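PDB 2WJI: Fe(2+) transporter FeoB from Methanocaldococcus jannaschii, which probably transports ferrous iron across the cell membrane in a GTP-driven uptake system, its N-terminal G-domain binding guanine nucleotides. Local coordinates for residues A[18-21]-A[26-29]; A[50-55]-A[157-162]; A[56-61]-A[70-75]; A[85-90]-A[98-103]; A[144-147]-A[151-154]. One frame throughout, in Å; residues are numbered along the deposited sequence.

Interaction 1: A[18-21]-A[26-29]. With GNP (phosphoaminophosphonic acid-guanylate ester), chain C.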
# COMPACT_ATOMS: atom_id res chain seq x y z
N THR A 18 3.44 -0.37 9.70
CA THR A 18 4.89 -0.20 9.59
C THR A 18 5.22 0.80 8.48
O THR A 18 6.05 1.70 8.65
CB THR A 18 5.59 -1.55 9.31
OG1 THR A 18 5.33 -2.46 10.38
CG2 THR A 18 7.11 -1.36 9.19
N ILE A 19 4.56 0.64 7.34
CA ILE A 19 4.76 1.54 6.22
C ILE A 19 4.16 2.92 6.49
O ILE A 19 4.77 3.94 6.17
CB ILE A 19 4.23 0.93 4.91
CG1 ILE A 19 5.19 -0.17 4.45
CG2 ILE A 19 4.06 2.01 3.83
CD1 ILE A 19 4.60 -1.15 3.46
N PHE A 20 2.98 2.96 7.11
CA PHE A 20 2.36 4.23 7.49
C PHE A 20 3.29 5.06 8.39
O PHE A 20 3.55 6.23 8.11
CB PHE A 20 1.00 4.01 8.15
CG PHE A 20 0.28 5.27 8.52
CD1 PHE A 20 -0.51 5.93 7.59
CD2 PHE A 20 0.39 5.80 9.80
CE1 PHE A 20 -1.18 7.10 7.93
CE2 PHE A 20 -0.28 6.97 10.14
CZ PHE A 20 -1.07 7.61 9.21
N ASN A 21 3.80 4.46 9.47
CA ASN A 21 4.77 5.15 10.33
C ASN A 21 6.01 5.60 9.57
O ASN A 21 6.47 6.73 9.73
CB ASN A 21 5.23 4.26 11.50
CG ASN A 21 6.58 4.71 12.08
OD1 ASN A 21 7.62 4.11 11.80
ND2 ASN A 21 6.56 5.78 12.87
N GLU A 26 4.33 9.04 11.94
CA GLU A 26 3.33 8.89 12.99
C GLU A 26 3.52 7.58 13.75
O GLU A 26 4.21 6.67 13.28
CB GLU A 26 1.91 8.93 12.39
CG GLU A 26 1.57 10.23 11.67
CD GLU A 26 1.40 11.39 12.62
OE1 GLU A 26 1.13 11.15 13.82
OE2 GLU A 26 1.53 12.55 12.18
N ASN A 27 2.91 7.50 14.93
CA ASN A 27 2.96 6.30 15.76
C ASN A 27 4.37 5.73 15.86
O ASN A 27 4.65 4.63 15.37
CB ASN A 27 2.01 5.23 15.20
CG ASN A 27 0.63 5.79 14.90
OD1 ASN A 27 0.04 6.49 15.72
ND2 ASN A 27 0.10 5.46 13.73
N VAL A 28 5.26 6.49 16.50
CA VAL A 28 6.69 6.14 16.58
C VAL A 28 6.98 4.76 17.17
O VAL A 28 8.10 4.26 17.06
CB VAL A 28 7.48 7.22 17.35
CG1 VAL A 28 7.80 8.40 16.44
CG2 VAL A 28 6.70 7.67 18.56
N TYR A 29 5.99 4.16 17.81
CA TYR A 29 6.12 2.79 18.30
C TYR A 29 4.73 2.17 18.43
O TYR A 29 4.07 2.31 19.46
CB TYR A 29 6.85 2.76 19.64
CG TYR A 29 7.67 1.51 19.89
CD1 TYR A 29 7.12 0.42 20.55
CD2 TYR A 29 8.98 1.42 19.46
CE1 TYR A 29 7.86 -0.73 20.78
CE2 TYR A 29 9.73 0.27 19.68
CZ TYR A 29 9.16 -0.80 20.34
OH TYR A 29 9.90 -1.93 20.57
PG GNP C . -3.09 -5.14 10.55
O1G GNP C . -3.39 -3.68 10.70
O2G GNP C . -3.84 -5.79 9.40
O3G GNP C . -3.46 -5.68 11.91
N3B GNP C . -1.52 -5.37 10.33
PB GNP C . -0.50 -4.47 9.49
O1B GNP C . -0.76 -4.66 8.05
O2B GNP C . -0.59 -3.09 9.97
O3A GNP C . 0.93 -4.97 9.76
PA GNP C . 1.99 -4.32 10.68
O1A GNP C . 2.66 -3.21 9.95
O2A GNP C . 1.45 -4.00 12.02
O5' GNP C . 3.07 -5.44 10.87
C5' GNP C . 2.68 -6.81 10.89
C4' GNP C . 3.88 -7.68 11.21
O4' GNP C . 4.74 -7.82 10.05
C3' GNP C . 4.76 -7.16 12.33
O3' GNP C . 5.31 -8.25 13.06
C2' GNP C . 5.87 -6.45 11.57
O2' GNP C . 7.07 -6.41 12.30
C1' GNP C . 6.03 -7.38 10.38
N9 GNP C . 6.64 -6.70 9.26
C8 GNP C . 6.28 -5.48 8.73
N7 GNP C . 7.03 -5.12 7.73
C5 GNP C . 7.95 -6.15 7.59
C6 GNP C . 9.02 -6.32 6.67
O6 GNP C . 9.38 -5.55 5.76
N1 GNP C . 9.72 -7.51 6.88
C2 GNP C . 9.42 -8.43 7.86
N2 GNP C . 10.20 -9.53 7.91
N3 GNP C . 8.42 -8.29 8.72
C4 GNP C . 7.73 -7.13 8.53

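Interaction 2: A[50-55]-A[157-162]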
# COMPACT_ATOMS: atom_id res chain seq x y z
N GLU A 50 5.65 18.57 -3.01
CA GLU A 50 4.21 18.27 -2.96
C GLU A 50 3.82 17.54 -1.70
O GLU A 50 4.65 16.87 -1.08
CB GLU A 50 3.76 17.50 -4.21
CG GLU A 50 3.84 18.31 -5.50
CD GLU A 50 3.60 17.47 -6.75
OE1 GLU A 50 3.97 16.28 -6.75
OE2 GLU A 50 3.04 18.00 -7.74
N LYS A 51 2.55 17.65 -1.32
CA LYS A 51 2.10 17.05 -0.08
C LYS A 51 1.22 15.84 -0.35
O LYS A 51 0.37 15.87 -1.24
CB LYS A 51 1.36 18.09 0.78
CG LYS A 51 0.80 17.51 2.07
CD LYS A 51 -0.21 18.44 2.71
CE LYS A 51 0.48 19.57 3.48
NZ LYS A 51 -0.44 20.20 4.47
N PHE A 52 1.44 14.77 0.41
CA PHE A 52 0.71 13.52 0.23
C PHE A 52 0.03 13.13 1.53
O PHE A 52 0.70 12.77 2.51
CB PHE A 52 1.67 12.43 -0.27
CG PHE A 52 2.32 12.75 -1.59
CD1 PHE A 52 1.84 12.20 -2.77
CD2 PHE A 52 3.38 13.64 -1.66
CE1 PHE A 52 2.43 12.51 -3.99
CE2 PHE A 52 3.98 13.96 -2.88
CZ PHE A 52 3.50 13.40 -4.04
N LYS A 53 -1.29 13.23 1.55
CA LYS A 53 -2.08 12.86 2.71
C LYS A 53 -2.37 11.36 2.66
O LYS A 53 -2.86 10.84 1.65
CB LYS A 53 -3.39 13.67 2.76
CG LYS A 53 -3.17 15.18 2.82
CD LYS A 53 -4.45 15.95 2.51
CE LYS A 53 -4.20 17.45 2.45
NZ LYS A 53 -5.45 18.21 2.17
N VAL A 54 -2.05 10.67 3.75
CA VAL A 54 -2.12 9.21 3.77
C VAL A 54 -3.19 8.72 4.74
O VAL A 54 -3.26 9.19 5.89
CB VAL A 54 -0.77 8.59 4.14
CG1 VAL A 54 -0.82 7.07 4.04
CG2 VAL A 54 0.35 9.15 3.26
N VAL A 55 -4.01 7.79 4.28
CA VAL A 55 -4.96 7.11 5.15
C VAL A 55 -4.72 5.61 5.12
O VAL A 55 -4.54 5.02 4.05
CB VAL A 55 -6.42 7.42 4.75
CG1 VAL A 55 -6.70 6.93 3.35
CG2 VAL A 55 -7.39 6.78 5.74
N LYS A 157 8.79 8.01 -4.06
CA LYS A 157 9.04 8.46 -5.41
C LYS A 157 8.03 7.86 -6.38
O LYS A 157 7.50 8.56 -7.25
CB LYS A 157 10.47 8.13 -5.84
CG LYS A 157 10.77 8.43 -7.30
CD LYS A 157 12.26 8.29 -7.59
CE LYS A 157 12.52 7.89 -9.04
NZ LYS A 157 12.16 8.97 -10.00
N ALA A 158 7.79 6.56 -6.24
CA ALA A 158 6.83 5.88 -7.09
C ALA A 158 5.46 6.48 -6.91
O ALA A 158 4.73 6.67 -7.88
CB ALA A 158 6.81 4.39 -6.78
N ILE A 159 5.10 6.79 -5.67
CA ILE A 159 3.82 7.45 -5.39
C ILE A 159 3.69 8.79 -6.14
O ILE A 159 2.71 9.03 -6.84
CB ILE A 159 3.62 7.69 -3.88
CG1 ILE A 159 3.36 6.37 -3.17
CG2 ILE A 159 2.49 8.66 -3.62
CD1 ILE A 159 3.22 6.50 -1.65
N SER A 160 4.68 9.65 -6.00
CA SER A 160 4.60 10.98 -6.62
C SER A 160 4.47 10.95 -8.15
O SER A 160 3.99 11.89 -8.75
CB SER A 160 5.81 11.82 -6.23
OG SER A 160 6.96 11.33 -6.87
N ILE A 161 4.94 9.87 -8.78
CA ILE A 161 4.80 9.71 -10.22
C ILE A 161 3.43 9.14 -10.54
O ILE A 161 2.77 9.58 -11.48
CB ILE A 161 5.90 8.77 -10.79
CG1 ILE A 161 7.25 9.49 -10.84
CG2 ILE A 161 5.51 8.27 -12.17
CD1 ILE A 161 8.46 8.53 -10.98
N ALA A 162 3.00 8.17 -9.73
CA ALA A 162 1.73 7.48 -9.96
C ALA A 162 0.49 8.36 -9.81
O ALA A 162 -0.54 8.06 -10.42
CB ALA A 162 1.63 6.25 -9.05

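Interaction 3: A[56-61]-A[70-75]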
# COMPACT_ATOMS: atom_id res chain seq x y z
N ASP A 56 -4.69 5.00 6.30
CA ASP A 56 -4.42 3.58 6.46
C ASP A 56 -5.76 2.89 6.65
O ASP A 56 -6.42 3.06 7.68
CB ASP A 56 -3.53 3.37 7.69
CG ASP A 56 -2.91 1.98 7.75
OD1 ASP A 56 -3.20 1.14 6.87
OD2 ASP A 56 -2.13 1.71 8.70
N LEU A 57 -6.19 2.14 5.64
CA LEU A 57 -7.48 1.46 5.67
C LEU A 57 -7.37 0.12 6.39
O LEU A 57 -6.30 -0.51 6.40
CB LEU A 57 -8.03 1.25 4.25
CG LEU A 57 -8.34 2.52 3.44
CD1 LEU A 57 -8.64 2.19 1.98
CD2 LEU A 57 -9.50 3.30 4.05
N PRO A 58 -8.49 -0.30 7.01
CA PRO A 58 -8.54 -1.56 7.75
C PRO A 58 -8.12 -2.73 6.87
O PRO A 58 -8.48 -2.78 5.69
CB PRO A 58 -10.03 -1.69 8.12
CG PRO A 58 -10.57 -0.29 8.08
CD PRO A 58 -9.78 0.40 7.01
N GLY A 59 -7.37 -3.66 7.45
CA GLY A 59 -6.91 -4.84 6.74
C GLY A 59 -8.07 -5.67 6.22
O GLY A 59 -9.02 -5.98 6.96
N VAL A 60 -8.01 -6.03 4.94
CA VAL A 60 -9.07 -6.82 4.33
C VAL A 60 -8.47 -7.85 3.38
O VAL A 60 -7.37 -7.66 2.86
CB VAL A 60 -10.07 -5.93 3.55
CG1 VAL A 60 -10.87 -5.06 4.51
CG2 VAL A 60 -9.33 -5.05 2.53
N TYR A 61 -9.19 -8.96 3.19
CA TYR A 61 -8.75 -9.99 2.25
C TYR A 61 -9.43 -9.83 0.89
O TYR A 61 -8.97 -10.36 -0.12
CB TYR A 61 -9.04 -11.39 2.80
CG TYR A 61 -8.14 -11.82 3.92
CD1 TYR A 61 -6.80 -12.11 3.69
CD2 TYR A 61 -8.62 -11.95 5.21
CE1 TYR A 61 -5.96 -12.52 4.72
CE2 TYR A 61 -7.80 -12.36 6.25
CZ TYR A 61 -6.48 -12.64 6.00
OH TYR A 61 -5.66 -13.04 7.04
N GLU A 70 -14.45 -4.57 5.58
CA GLU A 70 -14.55 -4.63 4.12
C GLU A 70 -15.50 -3.54 3.58
O GLU A 70 -15.22 -2.93 2.54
CB GLU A 70 -14.97 -6.02 3.65
CG GLU A 70 -13.96 -7.12 3.97
CD GLU A 70 -14.30 -8.46 3.34
OE1 GLU A 70 -13.71 -9.48 3.76
OE2 GLU A 70 -15.15 -8.50 2.43
N ILE A 71 -16.59 -3.28 4.29
CA ILE A 71 -17.52 -2.22 3.90
C ILE A 71 -16.86 -0.85 4.01
O ILE A 71 -17.05 0.00 3.15
CB ILE A 71 -18.80 -2.21 4.77
CG1 ILE A 71 -19.40 -3.61 4.85
CG2 ILE A 71 -19.81 -1.22 4.23
CD1 ILE A 71 -19.96 -4.11 3.55
N ILE A 72 -16.10 -0.65 5.08
CA ILE A 72 -15.40 0.62 5.29
C ILE A 72 -14.36 0.88 4.19
O ILE A 72 -14.28 1.98 3.64
CB ILE A 72 -14.71 0.67 6.66
CG1 ILE A 72 -15.74 0.60 7.79
CG2 ILE A 72 -13.85 1.94 6.79
CD1 ILE A 72 -15.16 0.75 9.18
N ALA A 73 -13.57 -0.15 3.86
CA ALA A 73 -12.55 -0.04 2.82
C ALA A 73 -13.17 0.27 1.46
O ALA A 73 -12.72 1.17 0.75
CB ALA A 73 -11.73 -1.33 2.75
N ARG A 74 -14.20 -0.48 1.10
CA ARG A 74 -14.84 -0.32 -0.20
C ARG A 74 -15.50 1.05 -0.38
O ARG A 74 -15.38 1.66 -1.44
CB ARG A 74 -15.85 -1.44 -0.46
CG ARG A 74 -16.92 -1.08 -1.48
CD ARG A 74 -17.24 -2.26 -2.37
NE ARG A 74 -18.48 -2.05 -3.11
CZ ARG A 74 -18.64 -2.37 -4.39
NH1 ARG A 74 -17.64 -2.90 -5.08
NH2 ARG A 74 -19.81 -2.15 -4.99
N ASP A 75 -16.20 1.51 0.65
CA ASP A 75 -16.85 2.83 0.61
C ASP A 75 -15.83 3.95 0.43
O ASP A 75 -16.10 4.94 -0.26
CB ASP A 75 -17.67 3.07 1.87
CG ASP A 75 -18.94 2.24 1.93
OD1 ASP A 75 -19.64 2.29 2.97
OD2 ASP A 75 -19.25 1.53 0.94
O HOH W 1 -11.41 -9.42 4.77

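Interaction 4: A[85-90]-A[98-103]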
# COMPACT_ATOMS: atom_id res chain seq x y z
N VAL A 85 -4.25 4.43 -4.84
CA VAL A 85 -4.39 3.36 -3.87
C VAL A 85 -3.08 2.59 -3.85
O VAL A 85 -2.66 2.05 -4.88
CB VAL A 85 -5.57 2.42 -4.20
CG1 VAL A 85 -5.57 1.19 -3.29
CG2 VAL A 85 -6.90 3.17 -4.09
N VAL A 86 -2.42 2.58 -2.69
CA VAL A 86 -1.18 1.84 -2.54
C VAL A 86 -1.52 0.47 -1.96
O VAL A 86 -1.81 0.33 -0.77
CB VAL A 86 -0.16 2.58 -1.64
CG1 VAL A 86 1.09 1.75 -1.47
CG2 VAL A 86 0.21 3.94 -2.24
N ASN A 87 -1.50 -0.55 -2.82
CA ASN A 87 -1.86 -1.90 -2.40
C ASN A 87 -0.61 -2.58 -1.85
O ASN A 87 0.32 -2.92 -2.59
CB ASN A 87 -2.48 -2.67 -3.57
CG ASN A 87 -2.89 -4.09 -3.20
OD1 ASN A 87 -3.14 -4.42 -2.03
ND2 ASN A 87 -2.97 -4.94 -4.22
N ILE A 88 -0.59 -2.75 -0.53
CA ILE A 88 0.56 -3.36 0.13
C ILE A 88 0.36 -4.87 0.16
O ILE A 88 -0.67 -5.36 0.62
CB ILE A 88 0.75 -2.83 1.56
CG1 ILE A 88 1.04 -1.32 1.50
CG2 ILE A 88 1.88 -3.58 2.27
CD1 ILE A 88 0.76 -0.58 2.78
N VAL A 89 1.35 -5.59 -0.35
CA VAL A 89 1.28 -7.03 -0.46
C VAL A 89 2.50 -7.70 0.19
O VAL A 89 3.60 -7.14 0.18
CB VAL A 89 1.15 -7.48 -1.93
CG1 VAL A 89 0.01 -6.71 -2.61
CG2 VAL A 89 2.44 -7.26 -2.67
N ASP A 90 2.29 -8.88 0.75
CA ASP A 90 3.36 -9.64 1.40
C ASP A 90 4.07 -10.47 0.34
O ASP A 90 3.45 -11.32 -0.30
CB ASP A 90 2.77 -10.53 2.50
CG ASP A 90 3.84 -11.31 3.28
OD1 ASP A 90 5.02 -11.34 2.87
OD2 ASP A 90 3.47 -11.92 4.31
N LEU A 98 -3.00 -11.30 -3.95
CA LEU A 98 -3.42 -10.89 -5.28
C LEU A 98 -4.93 -10.98 -5.50
O LEU A 98 -5.46 -10.45 -6.48
CB LEU A 98 -2.67 -11.68 -6.35
CG LEU A 98 -1.20 -11.26 -6.51
CD1 LEU A 98 -0.53 -12.10 -7.58
CD2 LEU A 98 -1.09 -9.78 -6.84
N TYR A 99 -5.63 -11.65 -4.59
CA TYR A 99 -7.08 -11.70 -4.66
C TYR A 99 -7.68 -10.31 -4.48
O TYR A 99 -8.52 -9.85 -5.28
CB TYR A 99 -7.65 -12.65 -3.61
CG TYR A 99 -9.08 -13.04 -3.87
CD1 TYR A 99 -9.40 -13.95 -4.87
CD2 TYR A 99 -10.12 -12.48 -3.14
CE1 TYR A 99 -10.71 -14.31 -5.12
CE2 TYR A 99 -11.43 -12.83 -3.38
CZ TYR A 99 -11.72 -13.75 -4.38
OH TYR A 99 -13.03 -14.10 -4.63
N LEU A 100 -7.25 -9.64 -3.41
CA LEU A 100 -7.67 -8.27 -3.16
C LEU A 100 -7.22 -7.38 -4.31
O LEU A 100 -7.98 -6.53 -4.78
CB LEU A 100 -7.08 -7.77 -1.84
CG LEU A 100 -7.20 -6.27 -1.55
CD1 LEU A 100 -8.66 -5.87 -1.46
CD2 LEU A 100 -6.46 -5.92 -0.26
N THR A 101 -6.00 -7.61 -4.78
CA THR A 101 -5.42 -6.84 -5.87
C THR A 101 -6.29 -6.80 -7.13
O THR A 101 -6.46 -5.74 -7.75
CB THR A 101 -4.02 -7.38 -6.26
OG1 THR A 101 -3.16 -7.36 -5.11
CG2 THR A 101 -3.41 -6.54 -7.36
N LEU A 102 -6.85 -7.94 -7.51
CA LEU A 102 -7.71 -8.04 -8.69
C LEU A 102 -9.00 -7.26 -8.55
O LEU A 102 -9.47 -6.65 -9.51
CB LEU A 102 -8.02 -9.51 -9.01
CG LEU A 102 -7.02 -10.24 -9.91
CD1 LEU A 102 -5.60 -9.72 -9.72
CD2 LEU A 102 -7.07 -11.73 -9.65
N GLN A 103 -9.59 -7.29 -7.36
CA GLN A 103 -10.80 -6.52 -7.10
C GLN A 103 -10.54 -5.01 -7.18
O GLN A 103 -11.40 -4.25 -7.65
CB GLN A 103 -11.41 -6.91 -5.75
CG GLN A 103 -11.81 -8.38 -5.66
CD GLN A 103 -12.43 -8.76 -4.32
OE1 GLN A 103 -12.78 -7.89 -3.52
NE2 GLN A 103 -12.56 -10.05 -4.08

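Interaction 5: A[144-147]-A[151-154]. Unlike the reference sequence in segment 151-154: Glu154 (reference Asp). With GNP (phosphoaminophosphonic acid-guanylate ester), chain C.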
# COMPACT_ATOMS: atom_id res chain seq x y z
N LEU A 144 10.06 -3.57 -1.21
CA LEU A 144 10.62 -2.97 -0.01
C LEU A 144 10.65 -3.90 1.19
O LEU A 144 10.06 -4.97 1.18
CB LEU A 144 9.90 -1.66 0.33
CG LEU A 144 8.43 -1.67 0.72
CD1 LEU A 144 8.07 -0.37 1.40
CD2 LEU A 144 7.54 -1.91 -0.49
N SER A 145 11.36 -3.46 2.23
CA SER A 145 11.33 -4.14 3.52
C SER A 145 11.13 -3.06 4.57
O SER A 145 12.11 -2.49 5.07
CB SER A 145 12.63 -4.91 3.77
OG SER A 145 12.88 -5.83 2.72
N ALA A 146 9.88 -2.80 4.91
CA ALA A 146 9.52 -1.63 5.70
C ALA A 146 10.02 -1.66 7.14
O ALA A 146 10.32 -0.61 7.72
CB ALA A 146 8.01 -1.42 5.68
N ALA A 147 10.11 -2.85 7.72
CA ALA A 147 10.62 -2.99 9.08
C ALA A 147 12.12 -2.68 9.14
O ALA A 147 12.65 -2.33 10.20
CB ALA A 147 10.33 -4.38 9.63
N GLY A 151 13.67 0.92 1.10
CA GLY A 151 12.79 1.09 -0.04
C GLY A 151 11.68 2.10 0.21
O GLY A 151 10.75 2.21 -0.60
N ILE A 152 11.78 2.83 1.31
CA ILE A 152 10.75 3.82 1.67
C ILE A 152 10.80 5.06 0.78
O ILE A 152 9.75 5.60 0.41
CB ILE A 152 10.85 4.26 3.13
CG1 ILE A 152 10.71 3.05 4.06
CG2 ILE A 152 9.81 5.33 3.44
CD1 ILE A 152 9.38 2.37 3.98
N GLU A 153 12.00 5.51 0.44
CA GLU A 153 12.13 6.66 -0.45
C GLU A 153 11.72 6.26 -1.86
O GLU A 153 11.17 7.07 -2.60
CB GLU A 153 13.54 7.29 -0.44
CG GLU A 153 13.69 8.37 -1.53
CD GLU A 153 14.96 9.24 -1.42
OE1 GLU A 153 16.04 8.73 -1.05
OE2 GLU A 153 14.86 10.43 -1.75
N GLU A 154 12.00 5.02 -2.24
CA GLU A 154 11.54 4.53 -3.54
C GLU A 154 10.02 4.59 -3.61
O GLU A 154 9.45 5.00 -4.62
CB GLU A 154 12.02 3.11 -3.83
CG GLU A 154 13.46 3.05 -4.31
CD GLU A 154 14.41 3.40 -3.21
OE1 GLU A 154 15.22 4.34 -3.38
OE2 GLU A 154 14.32 2.74 -2.15
PG GNP C . -3.09 -5.14 10.55
O1G GNP C . -3.39 -3.68 10.70
O2G GNP C . -3.84 -5.79 9.40
O3G GNP C . -3.46 -5.68 11.91
N3B GNP C . -1.52 -5.37 10.33
PB GNP C . -0.50 -4.47 9.49
O1B GNP C . -0.76 -4.66 8.05
O2B GNP C . -0.59 -3.09 9.97
O3A GNP C . 0.93 -4.97 9.76
PA GNP C . 1.99 -4.32 10.68
O1A GNP C . 2.66 -3.21 9.95
O2A GNP C . 1.45 -4.00 12.02
O5' GNP C . 3.07 -5.44 10.87
C5' GNP C . 2.68 -6.81 10.89
C4' GNP C . 3.88 -7.68 11.21
O4' GNP C . 4.74 -7.82 10.05
C3' GNP C . 4.76 -7.16 12.33
O3' GNP C . 5.31 -8.25 13.06
C2' GNP C . 5.87 -6.45 11.57
O2' GNP C . 7.07 -6.41 12.30
C1' GNP C . 6.03 -7.38 10.38
N9 GNP C . 6.64 -6.70 9.26
C8 GNP C . 6.28 -5.48 8.73
N7 GNP C . 7.03 -5.12 7.73
C5 GNP C . 7.95 -6.15 7.59
C6 GNP C . 9.02 -6.32 6.67
O6 GNP C . 9.38 -5.55 5.76
N1 GNP C . 9.72 -7.51 6.88
C2 GNP C . 9.42 -8.43 7.86
N2 GNP C . 10.20 -9.53 7.91
N3 GNP C . 8.42 -8.29 8.72
C4 GNP C . 7.73 -7.13 8.53

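Interaction 1: A[18-21]-A[26-29]
Where the helix after the P-loop gives way to the loop leading into the first switch region of the G-domain, Asn21 meets the backbone of Glu26. Its ND2 donates to Glu26 O in a nearly straight bond (168° at the hydrogen); the modelled 2.5 Å is shorter than usual for an amide donor, and its exact value is doubtful. The acceptor lies almost in the amide plane of Asn21, whereas the donor stands 33° off the carbonyl plane of Glu26. CG of Asn21 is anti to its backbone N (chi1 158°), which carries the amide toward the loop. The same ND2 is 3.3 Å from Asn27 O, but at a poor angle for a bond. Next to it in the helix, Phe20 brings CE2 to 3.7 Å from Glu26 CB and 3.9 Å from Asn27 ND2. Asn27 OD1 accepts from Lys40 N. Asn21 also belongs to the magnesium-binding sites of the G-domain. At the other end of 18-21, Thr18 turns to the nucleotide: its N and OG1 both donate to GNP O1A, OG1 at 2.8 Å. Helix 16-24 thus runs between nucleotide and loop, with Phe20 leaning on strand 50-56 and Thr18 on Ala146.

Interaction 2: A[50-55]-A[157-162]
Phe52 is the residue of strand 50-55 that meets Ile159 and Ser160 of helix 152-162. Before it, Glu50 points toward the helix without touching 157-162 and reaches just beyond it, its OE1 forming a salt bridge with Lys164 and its OE2 a hydrogen bond with Tyr4 OH. At Phe52 the ring is swung out with CG anti to the carbonyl carbon (chi1 -60°), which brings its CD1, CE1 and CZ atoms against the helix. CD1 lies 3.7 Å from Ile159 CG2. Further out, CE1 is 3.7 Å from Ser160 CA and CZ is 3.6 Å from Ser160 CB, so the ring meets backbone as well as side chain. Ser160 can offer carbon here because its hydroxyl turns back into the helix: OG donates to Lys157 O at 2.8 Å, a carbonyl that also accepts from Ile161 N on the same face of its plane. The buried hydroxyl is thereby satisfied. The rings of Phe45 and Tyr4 meet Phe52 from the neighbouring strands, and Ile159 continues onto Ile6. Two residues on, Val54 no longer reaches 157-162 and packs on Thr24 of helix 16-24. This is helix-on-sheet packing in the hydrophobic core of a P-loop GTPase.

Interaction 3: A[56-61]-A[70-75]
With chi1 at -68°, Val60 sets CG1 anti to its carbonyl carbon and sends that methyl onto the helix, where it reaches Glu70. Glu70 has a similar first torsion (chi1 -64°) and is extended beyond CG, so that its aliphatic part lies against the valine while the carboxylate carries on past it. Val60 CG1 is 3.7 Å from Glu70 CA and 3.8 Å from Glu70 CG, the two side chains meeting at a slant. The same methyl also faces Ala73 CB, one turn along the helix, at 4.2 Å. Beyond the valine, the Glu70 carboxylate is divided between two partners: OE1 accepts from a water at 2.5 Å, and OE2 is hydrogen-bonded to Thr64 OG1. That water accepts in turn from Tyr61 N at 2.8 Å, making a bridge from the acid to the loop backbone. Earlier in the loop the packing is looser. Pro58 CG meets Ile72 CG2 at 4.2 Å, the two side chains at about a right angle on the surface, and Leu57 CD1 comes only to 4.4 Å from Ala73 O. Val60 and Ala73 both also pack on Ile9 of strand 3-9. The sequence Asp56-Leu57-Pro58-Gly59 is the DxxG (G3) motif of P-loop GTPases, predicted to bind GTP; here the start of switch II lies along the helix that follows it.

Interaction 4: A[85-90]-A[98-103]
Polar contact centres on Asn87 and Thr101, whose side chains meet at about a right angle in a buried position. The amide end of Asn87 comes up to Thr101 OG1, and the modelled ND2 is 2.6 Å from it; the orientation of this amide is uncertain. Asn87 reaches straight out from the strand toward the helix, its CG opposite the backbone N (chi1 -180°). The first torsion of Thr101 (chi1 -57°) sets OG1 beside its own backbone N, within range of Asn97 O one turn back, to which it makes a weak hydrogen bond. Van der Waals contacts surround the pair. Val89 CG1 approaches Thr101 OG1 at 4.1 Å, and a methyl of Leu100, CD2, lies alongside the end of the Asn87 amide. Backbones stay well apart: the axes of the two short segments are 9.3 Å from each other and run nearly antiparallel, at 161°, as in the first half of a beta-alpha-beta crossover from strand 84-90 through helix 94-106 to strand 111-116. Leu111, Leu113 and Leu104 also pack round Asn87, and Leu115 on Val89. The chemistry is therefore that of a small polar spot, one amide and one hydroxyl, enclosed by aliphatic side chains between helix and sheet.

Interaction 5: A[144-147]-A[151-154]
Leu144 packs against Gly151 and Ile152, and this is the close part of the contact. Leu144 CA and Gly151 CA are 4.6 Å apart. Gly151 is the N-cap of helix 152-162 and, with a positive phi of 91°, lets its CA come within 4.0 Å of Leu144 CB. The isobutyl group of Leu144 takes a first torsion of 65°, between the backbone N and the carbonyl carbon, and its CD1 meets Ile152 CD1 at 4.0 Å. Looser is the approach of Ala146, whose CB stands 4.4 Å from Ile152 CD1; past Ile152 the first turn of the helix opens onto the surface. The other side of the loop serves the guanine base as the G5 motif: Ala147 N makes a weak, long hydrogen bond to GNP O6 (3.4 Å), Ala146 N lies 2.9 Å from GNP O6, and Ala147 CB rests 3.6 Å from GNP C5. Ala146 N is hydrogen-bonded to Asn116 OD1. Leu144 and Ala146 also lean on Ile19, and Ile152 on Ala22, so the loop sits between helix 16-24 and the start of helix 152-162, beside strand 111-116.

Interactions 1 and 5 both touch GNP, the first at its alpha-phosphate and the second at its base, with centres 13 Å apart. They also pack together: Ile19 CG1 is 3.3 Å from Ala146 CB. Interaction 3 holds the G3 loop, Pro58 about 7 Å from GNP between nearest atoms, and meets interaction 4 where Val60 O lies 3.7 Å from Leu100 CD2. Interaction 2 shares helix 152-162 with interaction 5 and meets strand 85-90 of interaction 4 where Ile159 CD1 lies 4.0 Å from Val86 CG2. Phe20 CE1 of interaction 1, 3.6 Å from Val54 O, links the nucleotide-binding helix to interaction 2.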